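Local coordinates for protein BfpC (Escherichia coli, PDB 3VHJ) that is essential for type IV pilus biogenesis, this chain being the N-terminal cytoplasmic domain of a longer membrane protein that probably works within the pilus assembly machinery, at residues N4-V8 against K111-S115; Y16-L20 against N64-K68; M42-Y47 against A59-K63; H67-T73 against G158-E163; F80-C86 against I99-G105. The protein carries 1 engineered substitution. All blocks are in the same frame, centred on the assembly; numbering follows the deposited sequence.

Interaction 1 (N4-V8 against K111-S115); sequences NNLGV and KSFHS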
# COMPACT_ATOMS: atom_id res chain seq x y z
N ASN A 4 1.08 -16.09 8.71
CA ASN A 4 1.94 -16.14 7.53
C ASN A 4 2.72 -14.83 7.44
O ASN A 4 2.60 -13.97 8.32
CB ASN A 4 1.11 -16.37 6.25
CG ASN A 4 0.12 -15.25 5.97
OD1 ASN A 4 0.48 -14.09 5.84
ND2 ASN A 4 -1.15 -15.61 5.86
N ASN A 5 3.51 -14.66 6.39
CA ASN A 5 4.28 -13.42 6.26
C ASN A 5 3.93 -12.64 5.00
O ASN A 5 4.77 -11.93 4.45
CB ASN A 5 5.79 -13.72 6.32
CG ASN A 5 6.27 -14.63 5.20
OD1 ASN A 5 7.42 -15.08 5.21
ND2 ASN A 5 5.40 -14.91 4.24
N LEU A 6 2.68 -12.75 4.58
CA LEU A 6 2.19 -12.06 3.39
C LEU A 6 2.29 -10.55 3.51
O LEU A 6 2.34 -9.84 2.51
CB LEU A 6 0.74 -12.43 3.12
CG LEU A 6 0.39 -13.48 2.07
CD1 LEU A 6 -1.08 -13.87 2.21
CD2 LEU A 6 0.68 -12.93 0.68
N GLY A 7 2.29 -10.05 4.75
CA GLY A 7 2.34 -8.62 4.96
C GLY A 7 3.71 -7.96 4.99
O GLY A 7 3.80 -6.76 5.27
N VAL A 8 4.77 -8.71 4.72
CA VAL A 8 6.10 -8.11 4.74
C VAL A 8 6.84 -8.30 3.43
O VAL A 8 7.13 -9.42 3.02
CB VAL A 8 6.95 -8.70 5.89
CG1 VAL A 8 8.33 -8.05 5.92
CG2 VAL A 8 6.25 -8.47 7.22
N LYS A 111 -2.01 -4.26 -1.87
CA LYS A 111 -2.24 -5.70 -1.75
C LYS A 111 -1.00 -6.50 -2.07
O LYS A 111 -0.20 -6.11 -2.91
CB LYS A 111 -3.36 -6.12 -2.70
CG LYS A 111 -4.67 -5.41 -2.46
CD LYS A 111 -5.50 -6.11 -1.40
CE LYS A 111 -6.02 -7.44 -1.91
NZ LYS A 111 -6.97 -8.08 -0.95
N SER A 112 -0.83 -7.62 -1.37
CA SER A 112 0.30 -8.51 -1.60
C SER A 112 -0.28 -9.89 -1.90
O SER A 112 -1.37 -10.21 -1.44
CB SER A 112 1.20 -8.56 -0.36
OG SER A 112 0.51 -9.12 0.74
N PHE A 113 0.45 -10.68 -2.68
CA PHE A 113 0.00 -12.03 -3.04
C PHE A 113 1.22 -12.93 -3.14
O PHE A 113 2.28 -12.49 -3.55
CB PHE A 113 -0.68 -12.04 -4.41
CG PHE A 113 -1.75 -11.01 -4.57
CD1 PHE A 113 -1.43 -9.68 -4.82
CD2 PHE A 113 -3.10 -11.37 -4.48
CE1 PHE A 113 -2.42 -8.72 -4.97
CE2 PHE A 113 -4.10 -10.41 -4.63
CZ PHE A 113 -3.76 -9.09 -4.88
N HIS A 114 1.06 -14.20 -2.78
CA HIS A 114 2.19 -15.11 -2.92
C HIS A 114 2.19 -15.66 -4.33
O HIS A 114 3.19 -16.20 -4.81
CB HIS A 114 2.11 -16.24 -1.88
CG HIS A 114 2.54 -15.82 -0.51
ND1 HIS A 114 3.67 -15.07 -0.29
CD2 HIS A 114 1.98 -16.03 0.70
CE1 HIS A 114 3.79 -14.83 1.01
NE2 HIS A 114 2.78 -15.41 1.63
N SER A 115 1.06 -15.49 -5.02
CA SER A 115 0.89 -15.97 -6.39
C SER A 115 0.81 -14.84 -7.41
O SER A 115 0.04 -13.90 -7.26
CB SER A 115 -0.38 -16.82 -6.49
OG SER A 115 -0.80 -16.93 -7.84
O HOH W 1 3.75 -17.02 4.39
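Leu6 and His114 meet in a CH-pi contact, reinforced by a hydrogen bond from Ser112, where the N-terminal loop ahead of strand 8-11 lies against the end of strand 107-113. CD2 of Leu6 sits over the middle of the imidazole, 3.4 Å from the centroid of the His114 ring and only 13° off its normal, so one ring face is covered by a methyl group. The amide of Asn5 arrives at the ring edge, with ND2 3.6 Å from CE1 of His114 and its plane steeply inclined to the imidazole. Deeper in, OG of Ser112 donates a short 2.6 Å bond to O of Leu6, approaching from above the carbonyl plane. With chi1 at 63°, OG stands between the backbone N and the carbonyl carbon of its own residue and points into the turn. That turn is a type I beta turn from Asn5 to Val8, overlapped at its start by an Asx turn in which OD1 of Asn4 accepts from N of Leu6 at 2.9 Å. Together they present the Leu6 carbonyl and side chain to the outermost strand of a mixed sheet. A water accepts from N of Asn5 at 3.1 Å and, weakly, from NE2 of His114. Within the turn, the backbone of Gly7 is bonded to Val18 and Ile65, while Ser115 caps helix 116-127 through the backbone N of Asp118.

Interaction 2 (Y16-L20 against N64-K68); sequences YAVNL and NIGHK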
# COMPACT_ATOMS: atom_id res chain seq x y z
N TYR A 16 9.39 -3.88 4.29
CA TYR A 16 8.25 -2.99 4.40
C TYR A 16 6.96 -3.74 4.69
O TYR A 16 6.77 -4.86 4.22
CB TYR A 16 8.03 -2.25 3.08
CG TYR A 16 9.18 -1.41 2.62
CD1 TYR A 16 9.31 -0.09 3.03
CD2 TYR A 16 10.13 -1.92 1.74
CE1 TYR A 16 10.35 0.71 2.57
CE2 TYR A 16 11.18 -1.13 1.27
CZ TYR A 16 11.28 0.19 1.69
OH TYR A 16 12.29 0.99 1.22
N ALA A 17 6.08 -3.09 5.44
CA ALA A 17 4.79 -3.66 5.75
C ALA A 17 3.91 -3.36 4.54
O ALA A 17 3.80 -2.20 4.13
CB ALA A 17 4.20 -2.98 7.00
N VAL A 18 3.32 -4.40 3.96
CA VAL A 18 2.43 -4.24 2.81
C VAL A 18 1.10 -4.92 3.11
O VAL A 18 0.97 -5.62 4.12
CB VAL A 18 3.05 -4.86 1.51
CG1 VAL A 18 4.32 -4.11 1.14
CG2 VAL A 18 3.35 -6.34 1.73
N ASN A 19 0.11 -4.71 2.25
CA ASN A 19 -1.21 -5.29 2.42
C ASN A 19 -1.89 -4.76 3.68
O ASN A 19 -2.53 -5.51 4.42
CB ASN A 19 -1.14 -6.82 2.50
CG ASN A 19 -2.48 -7.47 2.22
OD1 ASN A 19 -2.92 -7.54 1.08
ND2 ASN A 19 -3.13 -7.95 3.27
N LEU A 20 -1.75 -3.47 3.93
CA LEU A 20 -2.38 -2.84 5.08
C LEU A 20 -3.77 -2.38 4.66
O LEU A 20 -4.06 -2.26 3.47
CB LEU A 20 -1.56 -1.64 5.54
CG LEU A 20 -0.16 -1.94 6.08
CD1 LEU A 20 0.73 -0.74 5.86
CD2 LEU A 20 -0.24 -2.29 7.55
N ASN A 64 -1.76 -11.16 11.85
CA ASN A 64 -1.85 -12.52 11.33
C ASN A 64 -1.05 -12.74 10.06
O ASN A 64 -0.76 -13.89 9.70
CB ASN A 64 -3.31 -12.91 11.10
CG ASN A 64 -4.07 -13.11 12.40
OD1 ASN A 64 -3.50 -13.55 13.39
ND2 ASN A 64 -5.36 -12.80 12.38
N ILE A 65 -0.68 -11.67 9.37
CA ILE A 65 0.12 -11.81 8.17
C ILE A 65 1.52 -11.24 8.36
O ILE A 65 2.20 -10.88 7.40
CB ILE A 65 -0.57 -11.16 6.93
CG1 ILE A 65 -0.70 -9.65 7.10
CG2 ILE A 65 -1.97 -11.78 6.73
CD1 ILE A 65 -1.26 -8.96 5.86
N GLY A 66 1.96 -11.16 9.62
CA GLY A 66 3.30 -10.71 9.92
C GLY A 66 3.55 -9.27 10.32
O GLY A 66 4.69 -8.90 10.61
N HIS A 67 2.51 -8.45 10.34
CA HIS A 67 2.69 -7.04 10.71
C HIS A 67 3.10 -6.91 12.17
O HIS A 67 2.60 -7.62 13.03
CB HIS A 67 1.40 -6.26 10.44
CG HIS A 67 1.11 -6.10 8.98
ND1 HIS A 67 -0.15 -5.85 8.49
CD2 HIS A 67 1.94 -6.12 7.90
CE1 HIS A 67 -0.09 -5.73 7.18
NE2 HIS A 67 1.16 -5.89 6.79
N LYS A 68 4.02 -5.99 12.44
CA LYS A 68 4.52 -5.77 13.79
C LYS A 68 4.90 -4.31 13.96
O LYS A 68 5.22 -3.63 12.99
CB LYS A 68 5.75 -6.65 14.07
CG LYS A 68 5.45 -8.13 14.28
CD LYS A 68 6.74 -8.97 14.29
CE LYS A 68 7.72 -8.53 15.37
NZ LYS A 68 7.25 -8.85 16.75
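The imidazole of His67 is sandwiched between Leu20 and Ile65. CD2 of Leu20 lies over one face, 3.8 Å from the centroid of the His67 ring and displaced toward the rim, while CG1 of Ile65 covers the opposite face. At the edge, NE2 of His67 donates to O of Val18 at 2.7 Å; the acceptor lies in the ring plane, although the bond is bent to 144° at the hydrogen. O of Asn19 also borders the ring in its plane, 3.7 Å from CE1 of His67. The other nitrogen, ND1, accepts from the backbone N of Asp62, so both ring nitrogens are used and the rotation of the ring is fixed. Farther out, ND2 of Asn19 touches CD1 of Ile65 at 3.4 Å, the two side chains crossing at about a right angle. With CG anti to the backbone N (chi1 -161°), the Asn19 amide lies across the Ile65 methyl, and its OD1 accepts from the backbone N of Ser112. Replacing the histidine with a phenylalanine would probably leave the Val18 carbonyl and the Asp62 amide without their mates. A buried histidine thus bridges two loops of the fold, holding the connection after strand 55-60 to the backbone leaving strand 14-17.

Interaction 3 (M42-Y47 against A59-K63); sequences MSSKLY and AVGDK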
# COMPACT_ATOMS: atom_id res chain seq x y z
N MSE A 42 -11.42 -4.07 13.09
CA MSE A 42 -10.49 -5.12 12.72
C MSE A 42 -9.83 -5.80 13.90
O MSE A 42 -9.02 -6.72 13.72
CB MSE A 42 -9.41 -4.54 11.80
CG MSE A 42 -9.95 -3.82 10.58
SE MSE A 42 -11.09 -4.91 9.45
CE MSE A 42 -9.71 -5.97 8.63
N SER A 43 -10.16 -5.36 15.11
CA SER A 43 -9.57 -5.93 16.32
C SER A 43 -8.05 -5.87 16.18
O SER A 43 -7.35 -6.85 16.44
CB SER A 43 -10.03 -7.37 16.52
OG SER A 43 -11.44 -7.43 16.67
N SER A 44 -7.55 -4.72 15.76
CA SER A 44 -6.12 -4.51 15.57
C SER A 44 -5.59 -3.39 16.44
O SER A 44 -6.34 -2.48 16.82
CB SER A 44 -5.83 -4.18 14.10
OG SER A 44 -4.47 -3.85 13.92
N LYS A 45 -4.31 -3.45 16.77
CA LYS A 45 -3.67 -2.42 17.58
C LYS A 45 -2.54 -1.76 16.79
O LYS A 45 -1.86 -0.86 17.29
CB LYS A 45 -3.08 -3.01 18.86
CG LYS A 45 -4.08 -3.69 19.78
CD LYS A 45 -3.45 -3.95 21.14
CE LYS A 45 -2.27 -4.91 21.07
NZ LYS A 45 -2.69 -6.30 20.73
N LEU A 46 -2.33 -2.21 15.55
CA LEU A 46 -1.27 -1.68 14.70
C LEU A 46 -1.79 -0.63 13.73
O LEU A 46 -2.75 -0.87 13.00
CB LEU A 46 -0.63 -2.83 13.92
CG LEU A 46 0.06 -3.90 14.76
CD1 LEU A 46 0.55 -5.02 13.86
CD2 LEU A 46 1.23 -3.28 15.53
N TYR A 47 -1.14 0.53 13.72
CA TYR A 47 -1.59 1.60 12.84
C TYR A 47 -0.48 2.58 12.50
O TYR A 47 0.61 2.56 13.06
CB TYR A 47 -2.72 2.37 13.50
CG TYR A 47 -2.24 3.18 14.69
CD1 TYR A 47 -2.11 2.60 15.95
CD2 TYR A 47 -1.85 4.51 14.53
CE1 TYR A 47 -1.61 3.32 17.03
CE2 TYR A 47 -1.35 5.24 15.60
CZ TYR A 47 -1.23 4.64 16.84
OH TYR A 47 -0.71 5.36 17.89
N ALA A 59 -3.29 3.66 8.08
CA ALA A 59 -3.15 2.27 7.71
C ALA A 59 -3.36 1.43 8.97
O ALA A 59 -2.90 1.80 10.05
CB ALA A 59 -1.76 2.01 7.13
N VAL A 60 -4.06 0.31 8.83
CA VAL A 60 -4.28 -0.59 9.96
C VAL A 60 -3.60 -1.91 9.62
O VAL A 60 -3.85 -2.47 8.55
CB VAL A 60 -5.79 -0.80 10.23
CG1 VAL A 60 -5.99 -1.94 11.23
CG2 VAL A 60 -6.39 0.48 10.80
N GLY A 61 -2.74 -2.39 10.51
CA GLY A 61 -2.03 -3.63 10.27
C GLY A 61 -2.74 -4.89 10.72
O GLY A 61 -3.70 -4.84 11.49
N ASP A 62 -2.26 -6.02 10.23
CA ASP A 62 -2.83 -7.32 10.57
C ASP A 62 -1.71 -8.23 11.05
O ASP A 62 -0.93 -8.73 10.25
CB ASP A 62 -3.50 -7.96 9.35
CG ASP A 62 -4.12 -9.31 9.67
OD1 ASP A 62 -3.97 -9.80 10.81
OD2 ASP A 62 -4.76 -9.88 8.76
N LYS A 63 -1.63 -8.44 12.36
CA LYS A 63 -0.59 -9.30 12.91
C LYS A 63 -0.61 -10.72 12.36
O LYS A 63 0.39 -11.42 12.41
CB LYS A 63 -0.71 -9.36 14.44
CG LYS A 63 -0.42 -8.04 15.14
CD LYS A 63 -0.44 -8.21 16.64
CE LYS A 63 -0.16 -6.90 17.36
NZ LYS A 63 -0.10 -7.12 18.84
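Ser44 and Gly61 are joined by a 2.7 Å hydrogen bond from OG of Ser44 to O of Gly61, and N of Gly61 returns a bond to O of Leu46 at 2.9 Å, nearly straight at the hydrogen (166°) but well above the carbonyl plane. The same Ser44 OG also accepts from N of Leu46 at 3.2 Å, closing an ST turn, so one hydroxyl both shapes its own chain and grips the opposite one. It can do so because OG is anti to the backbone N (chi1 174°), which turns it across toward Gly61. These bonds lie at the open end of the antiparallel hairpin of strands 46-52 and 55-60, where Tyr47 and Val60 form a non-hydrogen-bonded pair and CA of Tyr47 makes a 3.1 Å CA-H...O contact with O of Ala59. Just before it, helix 31-42 ends in a Schellman motif at Ser43. The packing is close on both faces. CG1 of Val60 rests 3.6 Å from OG of Ser44, and CB of Met42, a selenomethionine, approaches the same CG1 more loosely. Gly61, without a side chain, lets CB of Leu46 lie close over its backbone. On the other face CD1 of Leu46 meets CG of the extended Lys63 chain at 3.4 Å, tighter than usual. Beyond it, NZ of Lys63 and NZ of Lys45 approach to 3.3 Å; Lys63 is salt-bridged to Glu163, whose carboxylate probably offsets part of the repulsion. The hydroxyl of Tyr47 is hydrogen-bonded to Lys162.

Interaction 4 (H67-T73 against G158-E163); sequences HKRGQVT and GKKLKE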
# COMPACT_ATOMS: atom_id res chain seq x y z
N HIS A 67 2.51 -8.45 10.34
CA HIS A 67 2.69 -7.04 10.71
C HIS A 67 3.10 -6.91 12.17
O HIS A 67 2.60 -7.62 13.03
CB HIS A 67 1.40 -6.26 10.44
CG HIS A 67 1.11 -6.10 8.98
ND1 HIS A 67 -0.15 -5.85 8.49
CD2 HIS A 67 1.94 -6.12 7.90
CE1 HIS A 67 -0.09 -5.73 7.18
NE2 HIS A 67 1.16 -5.89 6.79
N LYS A 68 4.02 -5.99 12.44
CA LYS A 68 4.52 -5.77 13.79
C LYS A 68 4.90 -4.31 13.96
O LYS A 68 5.22 -3.63 12.99
CB LYS A 68 5.75 -6.65 14.07
CG LYS A 68 5.45 -8.13 14.28
CD LYS A 68 6.74 -8.97 14.29
CE LYS A 68 7.72 -8.53 15.37
NZ LYS A 68 7.25 -8.85 16.75
N ARG A 69 4.87 -3.84 15.20
CA ARG A 69 5.24 -2.46 15.50
C ARG A 69 6.64 -2.21 14.96
O ARG A 69 7.50 -3.09 14.99
CB ARG A 69 5.22 -2.24 17.02
CG ARG A 69 5.54 -0.82 17.44
CD ARG A 69 5.74 -0.68 18.95
NE ARG A 69 6.22 0.66 19.30
CZ ARG A 69 5.47 1.77 19.26
NH1 ARG A 69 4.20 1.71 18.89
NH2 ARG A 69 6.01 2.94 19.58
N GLY A 70 6.88 -1.00 14.45
CA GLY A 70 8.20 -0.67 13.94
C GLY A 70 8.45 -0.88 12.46
O GLY A 70 9.44 -0.39 11.93
N GLN A 71 7.57 -1.60 11.77
CA GLN A 71 7.78 -1.82 10.34
C GLN A 71 7.36 -0.58 9.56
O GLN A 71 6.33 0.03 9.85
CB GLN A 71 6.96 -3.01 9.83
CG GLN A 71 7.34 -4.34 10.45
CD GLN A 71 6.34 -5.43 10.12
OE1 GLN A 71 5.19 -5.14 9.79
NE2 GLN A 71 6.77 -6.68 10.22
N VAL A 72 8.17 -0.21 8.58
CA VAL A 72 7.86 0.93 7.73
C VAL A 72 6.86 0.46 6.69
O VAL A 72 7.08 -0.57 6.04
CB VAL A 72 9.11 1.45 6.99
CG1 VAL A 72 8.73 2.63 6.09
CG2 VAL A 72 10.19 1.84 7.99
N THR A 73 5.75 1.18 6.53
CA THR A 73 4.76 0.79 5.54
C THR A 73 5.27 1.25 4.18
O THR A 73 5.73 2.39 4.02
CB THR A 73 3.38 1.42 5.83
OG1 THR A 73 3.43 2.83 5.60
CG2 THR A 73 2.98 1.16 7.29
N GLY A 158 9.65 6.61 5.25
CA GLY A 158 8.30 6.15 5.51
C GLY A 158 7.91 6.29 6.97
O GLY A 158 8.70 6.74 7.79
N LYS A 159 6.67 5.91 7.27
CA LYS A 159 6.16 5.98 8.63
C LYS A 159 6.05 4.54 9.13
O LYS A 159 5.61 3.65 8.40
CB LYS A 159 4.78 6.65 8.65
CG LYS A 159 4.75 8.06 8.07
CD LYS A 159 5.52 9.05 8.94
CE LYS A 159 4.90 9.20 10.32
NZ LYS A 159 3.50 9.72 10.26
N LYS A 160 6.44 4.32 10.38
CA LYS A 160 6.40 2.99 10.96
C LYS A 160 5.09 2.66 11.65
O LYS A 160 4.38 3.55 12.12
CB LYS A 160 7.54 2.83 11.97
CG LYS A 160 8.94 2.95 11.39
CD LYS A 160 9.98 2.83 12.50
CE LYS A 160 11.39 2.81 11.96
NZ LYS A 160 11.70 4.05 11.21
N LEU A 161 4.76 1.38 11.70
CA LEU A 161 3.55 0.94 12.37
C LEU A 161 3.74 1.18 13.87
O LEU A 161 4.81 0.91 14.42
CB LEU A 161 3.31 -0.56 12.13
CG LEU A 161 2.89 -0.96 10.71
CD1 LEU A 161 2.68 -2.47 10.63
CD2 LEU A 161 1.60 -0.23 10.36
N LYS A 162 2.71 1.72 14.51
CA LYS A 162 2.74 1.98 15.94
C LYS A 162 1.73 1.01 16.55
O LYS A 162 0.88 0.48 15.84
CB LYS A 162 2.34 3.43 16.23
CG LYS A 162 3.27 4.45 15.59
CD LYS A 162 2.76 5.88 15.72
CE LYS A 162 2.97 6.45 17.12
NZ LYS A 162 2.16 5.74 18.15
N GLU A 163 1.83 0.77 17.85
CA GLU A 163 0.91 -0.17 18.48
C GLU A 163 0.07 0.45 19.58
O GLU A 163 0.52 1.37 20.28
CB GLU A 163 1.70 -1.36 19.01
CG GLU A 163 0.87 -2.49 19.58
CD GLU A 163 1.59 -3.82 19.52
OE1 GLU A 163 2.83 -3.84 19.72
OE2 GLU A 163 0.93 -4.85 19.28
O HOH W 2 3.77 -5.73 17.05
O HOH W 3 2.92 4.37 7.48
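Leu161 is gripped by the Lys68-Gln71 turn through both its backbone N and its backbone O: N of Gly70 donates to O of Leu161 at 2.8 Å in an almost linear bond (178°), and N of Leu161 donates to O of Gln71 at 2.8 Å. N of Thr73 adds a third bond, 3.1 Å to O of Lys159. Inward, the Leu161 CG lies anti to its carbonyl carbon (chi1 -71°), which carries CD2 to within 3.6 Å of CG2 of Thr73 and CD1 to 3.8 Å from OE1 of Gln71. An alanine here is likely to open a gap between the Thr73 methyl and the Gln71 amide. CG1 of Val72 lies 3.6 Å from CA of Gly158, a close approach that the lack of a side chain on Gly158 allows. On the exposed side the extended Arg69 chain runs along the backbone of Lys162 and Glu163. What positions these groups is a second shell: OE1 of Gln71 accepts from N of Lys68, its NE2 reaches O of Gly66, and a water donates to O of Lys159 beside Thr73 OG1. The whole is a type II beta turn, Lys68 to Gln71, with glycine at its positive-phi position, leading into a single beta bridge between Val72 and Lys160.

Interaction 5 (F80-C86 against I99-G105); sequences FDGSSFC and IGVDKDG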
# COMPACT_ATOMS: atom_id res chain seq x y z
N PHE A 80 5.09 10.98 -3.23
CA PHE A 80 3.93 11.42 -3.99
C PHE A 80 4.29 12.80 -4.52
O PHE A 80 4.64 13.69 -3.75
CB PHE A 80 2.69 11.55 -3.09
CG PHE A 80 1.48 12.05 -3.83
CD1 PHE A 80 0.91 11.29 -4.85
CD2 PHE A 80 0.96 13.31 -3.55
CE1 PHE A 80 -0.17 11.78 -5.58
CE2 PHE A 80 -0.11 13.81 -4.29
CZ PHE A 80 -0.68 13.04 -5.30
N ASP A 81 4.22 12.99 -5.84
CA ASP A 81 4.58 14.27 -6.43
C ASP A 81 3.42 14.99 -7.09
O ASP A 81 3.62 15.93 -7.86
CB ASP A 81 5.70 14.07 -7.45
CG ASP A 81 5.25 13.31 -8.68
OD1 ASP A 81 6.13 12.79 -9.40
OD2 ASP A 81 4.03 13.22 -8.95
N GLY A 82 2.20 14.54 -6.81
CA GLY A 82 1.04 15.17 -7.40
C GLY A 82 0.42 14.32 -8.50
O GLY A 82 -0.70 14.58 -8.94
N SER A 83 1.16 13.31 -8.96
CA SER A 83 0.64 12.44 -10.01
C SER A 83 0.23 11.09 -9.42
O SER A 83 0.93 10.53 -8.58
CB SER A 83 1.68 12.26 -11.12
OG SER A 83 2.86 11.67 -10.63
N SER A 84 -0.93 10.59 -9.86
CA SER A 84 -1.45 9.31 -9.39
C SER A 84 -0.72 8.17 -10.10
O SER A 84 -0.12 8.36 -11.15
CB SER A 84 -2.95 9.23 -9.69
OG SER A 84 -3.20 9.41 -11.07
N PHE A 85 -0.78 6.97 -9.52
CA PHE A 85 -0.11 5.83 -10.12
C PHE A 85 -0.59 4.51 -9.53
O PHE A 85 -1.12 4.47 -8.42
CB PHE A 85 1.40 5.94 -9.89
CG PHE A 85 1.80 5.87 -8.43
CD1 PHE A 85 2.06 4.65 -7.82
CD2 PHE A 85 1.87 7.02 -7.66
CE1 PHE A 85 2.39 4.57 -6.47
CE2 PHE A 85 2.20 6.96 -6.30
CZ PHE A 85 2.45 5.73 -5.71
N CYS A 86 -0.40 3.44 -10.28
CA CYS A 86 -0.76 2.12 -9.83
C CYS A 86 0.23 1.17 -10.49
O CYS A 86 0.94 1.56 -11.42
CB CYS A 86 -2.19 1.75 -10.24
SG CYS A 86 -2.34 1.05 -11.89
N ILE A 99 -0.34 -2.01 -6.13
CA ILE A 99 -0.57 -0.77 -5.42
C ILE A 99 -1.25 0.29 -6.28
O ILE A 99 -1.27 0.18 -7.50
CB ILE A 99 0.76 -0.20 -4.88
CG1 ILE A 99 1.66 0.24 -6.03
CG2 ILE A 99 1.49 -1.27 -4.07
CD1 ILE A 99 2.98 0.82 -5.57
N GLY A 100 -1.79 1.31 -5.63
CA GLY A 100 -2.47 2.37 -6.35
C GLY A 100 -2.68 3.58 -5.46
O GLY A 100 -3.19 3.45 -4.35
N VAL A 101 -2.28 4.76 -5.94
CA VAL A 101 -2.43 6.01 -5.20
C VAL A 101 -3.13 7.00 -6.12
O VAL A 101 -2.75 7.16 -7.28
CB VAL A 101 -1.04 6.55 -4.77
CG1 VAL A 101 -1.18 7.89 -4.09
CG2 VAL A 101 -0.37 5.55 -3.84
N ASP A 102 -4.17 7.66 -5.60
CA ASP A 102 -4.93 8.59 -6.42
C ASP A 102 -4.33 9.98 -6.56
O ASP A 102 -3.29 10.27 -5.97
CB ASP A 102 -6.39 8.68 -5.93
CG ASP A 102 -6.54 9.43 -4.62
OD1 ASP A 102 -7.61 9.29 -3.99
OD2 ASP A 102 -5.61 10.16 -4.22
N LYS A 103 -5.00 10.82 -7.34
CA LYS A 103 -4.54 12.17 -7.60
C LYS A 103 -4.36 13.02 -6.34
O LYS A 103 -3.63 14.01 -6.35
CB LYS A 103 -5.52 12.86 -8.56
CG LYS A 103 -5.00 14.15 -9.18
CD LYS A 103 -3.77 13.90 -10.03
CE LYS A 103 -3.32 15.17 -10.73
NZ LYS A 103 -2.13 14.93 -11.60
N ASP A 104 -5.03 12.62 -5.26
CA ASP A 104 -4.93 13.36 -4.00
C ASP A 104 -3.91 12.73 -3.05
O ASP A 104 -3.76 13.17 -1.91
CB ASP A 104 -6.29 13.43 -3.30
CG ASP A 104 -7.30 14.26 -4.07
OD1 ASP A 104 -6.95 15.38 -4.48
OD2 ASP A 104 -8.45 13.79 -4.25
N GLY A 105 -3.23 11.69 -3.52
CA GLY A 105 -2.24 11.03 -2.69
C GLY A 105 -2.83 9.99 -1.75
O GLY A 105 -2.12 9.46 -0.89
O HOH W 4 -2.41 16.21 -7.38
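Phe85 and Val101 form the close-packed end of this contact. The two side chains lie side by side, CZ of Phe85 only 3.4 Å from CG2 of Val101, and CB of Val101 sits over the ring face while CD1 of Ile99 touches the ring edge. Their backbones are an antiparallel hydrogen-bonded pair, with N of Val101 donating to O of Phe85 at 2.8 Å and N of Phe85 to O of Val101 at 3.0 Å. Next to it Cys86 and Gly100 make a non-hydrogen-bonded pair whose CA atoms come within 3.9 Å, a closeness the glycine probably helps to allow. The Phe80 ring is also covered on both faces: CA of Gly105 lies over its centre, 3.6 Å from the centroid of the Phe80 ring, and N of Gly82 covers the opposite face. CG anti to the backbone N (chi1 178°) swings this ring into the type I turn Asp102-Gly105, and CZ of Phe80 comes 3.3 Å from O of Lys103. Toward solvent the contact becomes polar and looser. The Lys103 chain, bent at chi2, curls back so that NZ donates to O of Gly82 at 3.0 Å, and a water joins O of Gly82 to O of Lys103. Asp81 and Asp102 each make an Asx turn; OD2 of Asp81 takes both N and OG of Ser83. Since Lys103 is also salt-bridged to Asp134, its ammonium probably fastens the loop before strand 85-90 electrostatically, whereas the hairpin of strands 85-90 and 96-101 is held by backbone bonds and apolar contact.

In the fold
From the N terminus, residues 4-8 open the long loop that interaction 1 closes at 111-115, and interactions 2, 3 and 5 all nest within it. Interaction 2 joins the end of strand 14-17 to the loop 64-68, and inside it interaction 3 closes the hairpin of strands 46-52 and 55-60. Interaction 4 starts on His67 and Lys68, where interaction 2 ends, and reaches 158-163; it crosses interaction 1 and encloses interaction 5. Interactions 2, 3 and 4 touch one another, linking the sheets containing strands 14-17 and 46-52. Interaction 5, about 21 Å centre to centre from interactions 2 and 4, shares a sheet with interaction 1 through neighbouring strands 96-101 and 107-113.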